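Local coordinates for AP205 bacteriophage COAT protein (Acinetobacter phage ap205, PDB 5FS4) that forms dimers that serve as the building blocks of the capsid and probably enclose the phage's single-stranded RNA genome, at residues N48-Y53 / V84-A89; K103-T108 / A124-S129. The protein carries 2 engineered substitutions. All coordinates share one frame; numbering follows the deposited sequence.

Contact 1 (N48-Y53 / V84-A89)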
# COMPACT_ATOMS: atom_id res chain seq x y z
N ASN B 48 9.01 -15.69 11.61
CA ASN B 48 8.47 -14.90 10.51
C ASN B 48 7.26 -14.10 10.99
O ASN B 48 6.44 -14.58 11.82
CB ASN B 48 8.05 -15.72 9.29
CG ASN B 48 7.83 -14.84 8.07
OD1 ASN B 48 8.80 -14.32 7.45
ND2 ASN B 48 6.56 -14.60 7.74
N VAL B 49 7.12 -12.89 10.46
CA VAL B 49 5.93 -12.13 10.74
C VAL B 49 5.33 -11.74 9.42
O VAL B 49 6.02 -11.20 8.57
CB VAL B 49 6.25 -10.88 11.59
CG1 VAL B 49 4.96 -10.09 11.83
CG2 VAL B 49 6.89 -11.24 12.93
N SER B 50 4.03 -11.99 9.24
CA SER B 50 3.30 -11.49 8.10
C SER B 50 2.22 -10.57 8.65
O SER B 50 1.36 -11.00 9.52
CB SER B 50 2.66 -12.66 7.35
OG SER B 50 1.99 -12.23 6.19
N GLY B 51 2.29 -9.30 8.25
CA GLY B 51 1.29 -8.31 8.62
C GLY B 51 0.50 -7.82 7.44
O GLY B 51 1.07 -7.42 6.43
N GLN B 52 -0.81 -7.79 7.59
CA GLN B 52 -1.72 -7.44 6.47
C GLN B 52 -2.42 -6.21 6.91
O GLN B 52 -3.08 -6.25 7.95
CB GLN B 52 -2.76 -8.51 6.23
CG GLN B 52 -3.63 -8.23 5.02
CD GLN B 52 -4.81 -9.15 4.94
OE1 GLN B 52 -4.82 -10.09 4.17
NE2 GLN B 52 -5.83 -8.88 5.77
N TYR B 53 -2.32 -5.15 6.12
CA TYR B 53 -2.87 -3.81 6.45
C TYR B 53 -3.83 -3.43 5.34
O TYR B 53 -3.43 -3.37 4.20
CB TYR B 53 -1.73 -2.79 6.53
CG TYR B 53 -0.66 -3.15 7.49
CD1 TYR B 53 -0.79 -2.79 8.84
CD2 TYR B 53 0.44 -3.92 7.12
CE1 TYR B 53 0.19 -3.16 9.78
CE2 TYR B 53 1.39 -4.35 8.07
CZ TYR B 53 1.26 -3.96 9.40
OH TYR B 53 2.27 -4.34 10.27
N VAL B 84 0.83 -6.15 2.41
CA VAL B 84 1.19 -7.30 3.22
C VAL B 84 2.70 -7.30 3.31
O VAL B 84 3.37 -7.31 2.24
CB VAL B 84 0.77 -8.68 2.66
CG1 VAL B 84 1.23 -9.77 3.65
CG2 VAL B 84 -0.72 -8.73 2.48
N ILE B 85 3.21 -7.18 4.54
CA ILE B 85 4.63 -7.17 4.79
C ILE B 85 5.05 -8.48 5.44
O ILE B 85 4.50 -8.84 6.52
CB ILE B 85 4.98 -6.05 5.73
CG1 ILE B 85 4.59 -4.70 5.08
CG2 ILE B 85 6.45 -6.10 6.11
CD1 ILE B 85 4.88 -3.49 5.94
N SER B 86 5.99 -9.21 4.82
CA SER B 86 6.37 -10.56 5.31
C SER B 86 7.88 -10.58 5.48
O SER B 86 8.58 -10.35 4.52
CB SER B 86 5.93 -11.66 4.32
OG SER B 86 6.21 -12.97 4.82
N GLY B 87 8.38 -10.83 6.70
CA GLY B 87 9.84 -11.02 6.92
C GLY B 87 10.09 -11.40 8.37
O GLY B 87 9.28 -11.21 9.20
N SER B 88 11.26 -11.98 8.65
CA SER B 88 11.58 -12.41 10.04
C SER B 88 11.70 -11.18 10.94
O SER B 88 12.14 -10.10 10.51
CB SER B 88 12.88 -13.22 10.05
OG SER B 88 13.98 -12.33 9.84
N ALA B 89 11.31 -11.33 12.18
CA ALA B 89 11.57 -10.28 13.19
C ALA B 89 13.08 -10.01 13.37
O ALA B 89 13.48 -8.89 13.74
CB ALA B 89 10.91 -10.70 14.50
O HOH W 1 8.67 -14.02 4.49
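Val49 and Gly87 face each other as one of two hydrogen-bonded pairs between residues 48-53 and 84-89; Gly51 and Ile85 make the other. Val49 N donates to Gly87 O at 3.0 Å and Gly51 N to Ile85 O at 2.8 Å, and each bond is returned by the partner's N–H. Between these pairs CA–H···O contacts fill in, as from Ser86 CA to Val49 O at 3.3 Å.

Polar side chains meet at the end where strand 76-88 finishes. With CG anti to the backbone N (chi1 -166°), the Asn48 amide reaches across to Ser86, and its ND2 donates a weak but nearly straight bond of 3.4 Å to Ser86 OG. A water ties the same two side chains, accepting from Ser86 OG and donating to Asn48 OD1. Ser88 points away from the neighbouring strand, and its OG hydrogen-bonds OE2 of Glu77 of the second subunit.

Van der Waals contacts differ on the two faces. Beside Ser50 and Ser86, Val84 CG2 rests on the aliphatic Gln52 CG at 3.9 Å, while Val84 CG1 meets Ser50 OG at 3.6 Å. On the reverse face Ile85 CD1 approaches the Tyr53 ring obliquely, 4.2 Å from CE2, and the ring lies along Gly51 of its own strand. There Phe110 of the second subunit covers Ile85, and Ala115 of that subunit covers Tyr53.

Strand 76-88 also pairs antiparallel with a strand of the second subunit, continuing the sheet through the coat-protein dimer. The chemistry thus implies a two-sided sheet: a largely apolar face packed in part against the partner subunit, and a more polar, partly exposed face that binds water, consistent with the RNA-facing side of the sheet in related phages.

Contact 2 (K103-T108 / A124-S129)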
# COMPACT_ATOMS: atom_id res chain seq x y z
N LYS B 103 7.58 2.15 -0.71
CA LYS B 103 6.73 3.33 -0.73
C LYS B 103 7.22 4.28 -1.86
O LYS B 103 6.42 4.75 -2.65
CB LYS B 103 6.71 4.05 0.61
CG LYS B 103 5.88 3.39 1.70
CD LYS B 103 5.76 4.30 2.93
CE LYS B 103 7.07 4.28 3.71
NZ LYS B 103 7.13 5.24 4.85
N ARG B 104 8.54 4.47 -1.93
CA ARG B 104 9.16 5.31 -2.89
C ARG B 104 8.90 4.83 -4.30
O ARG B 104 8.60 5.62 -5.17
CB ARG B 104 10.65 5.30 -2.64
CG ARG B 104 11.39 6.09 -3.69
CD ARG B 104 12.81 6.33 -3.27
NE ARG B 104 13.53 6.94 -4.37
CZ ARG B 104 14.83 7.18 -4.34
NH1 ARG B 104 15.58 6.83 -3.30
NH2 ARG B 104 15.39 7.74 -5.40
N ASN B 105 8.98 3.53 -4.51
CA ASN B 105 8.85 2.99 -5.83
C ASN B 105 7.36 3.02 -6.25
O ASN B 105 7.05 3.30 -7.37
CB ASN B 105 9.40 1.58 -5.89
CG ASN B 105 10.91 1.55 -5.93
OD1 ASN B 105 11.56 2.45 -6.48
ND2 ASN B 105 11.46 0.50 -5.43
N VAL B 106 6.46 2.72 -5.32
CA VAL B 106 5.06 2.83 -5.60
C VAL B 106 4.70 4.30 -5.90
O VAL B 106 3.98 4.55 -6.86
CB VAL B 106 4.16 2.28 -4.48
CG1 VAL B 106 2.70 2.55 -4.86
CG2 VAL B 106 4.40 0.78 -4.23
N ASP B 107 5.20 5.24 -5.11
CA ASP B 107 4.96 6.68 -5.36
C ASP B 107 5.36 7.06 -6.78
O ASP B 107 4.62 7.73 -7.45
CB ASP B 107 5.75 7.60 -4.37
CG ASP B 107 5.24 7.54 -2.96
OD1 ASP B 107 4.09 7.06 -2.75
OD2 ASP B 107 6.02 7.95 -2.04
N THR B 108 6.52 6.60 -7.21
CA THR B 108 7.00 6.95 -8.59
C THR B 108 6.00 6.59 -9.67
O THR B 108 5.77 7.38 -10.58
CB THR B 108 8.41 6.34 -8.84
OG1 THR B 108 9.39 6.93 -7.96
CG2 THR B 108 8.85 6.52 -10.25
N ALA B 124 10.45 4.76 -15.71
CA ALA B 124 10.38 5.16 -14.32
C ALA B 124 11.67 4.79 -13.55
O ALA B 124 12.24 3.70 -13.75
CB ALA B 124 9.14 4.54 -13.68
N ALA B 125 12.11 5.71 -12.70
CA ALA B 125 13.34 5.58 -11.94
C ALA B 125 13.03 4.75 -10.65
O ALA B 125 12.74 5.29 -9.59
CB ALA B 125 13.85 6.98 -11.55
N ILE B 126 13.12 3.45 -10.78
CA ILE B 126 12.94 2.51 -9.67
C ILE B 126 14.31 2.15 -9.05
O ILE B 126 15.32 1.99 -9.77
CB ILE B 126 12.26 1.22 -10.19
CG1 ILE B 126 10.88 1.52 -10.81
CG2 ILE B 126 12.14 0.13 -9.11
CD1 ILE B 126 9.89 2.28 -9.90
N VAL B 127 14.34 2.06 -7.71
CA VAL B 127 15.56 1.89 -6.98
C VAL B 127 15.49 0.80 -5.93
O VAL B 127 14.41 0.52 -5.41
CB VAL B 127 15.99 3.21 -6.31
CG1 VAL B 127 16.18 4.30 -7.37
CG2 VAL B 127 15.02 3.66 -5.22
N SER B 128 16.65 0.23 -5.61
CA SER B 128 16.79 -0.69 -4.48
C SER B 128 16.97 0.08 -3.21
O SER B 128 17.27 1.24 -3.22
CB SER B 128 18.00 -1.59 -4.72
OG SER B 128 18.28 -2.45 -3.60
N SER B 129 16.78 -0.60 -2.09
CA SER B 129 17.07 -0.04 -0.77
C SER B 129 18.60 0.01 -0.54
O SER B 129 19.08 0.72 0.37
CB SER B 129 16.44 -0.91 0.28
OG SER B 129 16.94 -2.24 0.15
O HOH W 2 11.31 5.07 -7.28
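Asn105 grips the backbone of Val127 with both ends of its side-chain amide. OD1 accepts from Val127 N at 3.1 Å, and ND2 donates to Val127 O at 3.0 Å, both bonds almost straight. Val127 O lies in the amide plane of Asn105; by pairing with both N and O of one residue, the amide imitates the edge of a strand, and the paired bonds fix its rotation. A water lies within hydrogen-bonding distance of Asn105 OD1, Thr108 OG1 and Ala125 O, the last at 2.7 Å, bridging helix and chain where Ala125 centres an inverse gamma turn.

This is where the C-terminal segment of the coat protein runs beside helix 92-111. Val127 pairs antiparallel with a strand of the second subunit, an arrangement in keeping with the circular permutation of this coat protein, in which a C-terminal strand probably replaces an N-terminal one of related phages.

Van der Waals packing extends the contact on from the amide. Ile126 CG2 lies 3.7 Å from Asn105 CG, and Trp20 of the second subunit packs on Ile126. Val127 CG2 sits over the centre of one face of the Arg104 guanidinium, 3.6 Å from CZ; the extended arginine, with CG anti to the backbone N (chi1 176°), crosses the valine at about a right angle. Farther along the helix, Thr108 CG2 touches Ala124 CB at 4.0 Å.

Following the chain from the N terminus, strands 5-14, 17-22 and 28-38 lead to strand 47-60, and contact 1 closes the long hairpin that brings strand 76-88 back beside it. The chain then passes directly into helix 92-111. Contact 2 closes a second, shorter loop, returning the C-terminal segment to that helix. The two loops follow in series, neither enclosing nor crossing the other. The centres of contacts 1 and 2 lie about 20 Å apart and the nearest atoms of contacts 1 and 2 about 8 Å. Contact 1 adds the last strand of the chain's own sheet, through which the sheet continues into the second subunit; contact 2 ties the C-terminal strand to the helix and also meets that subunit.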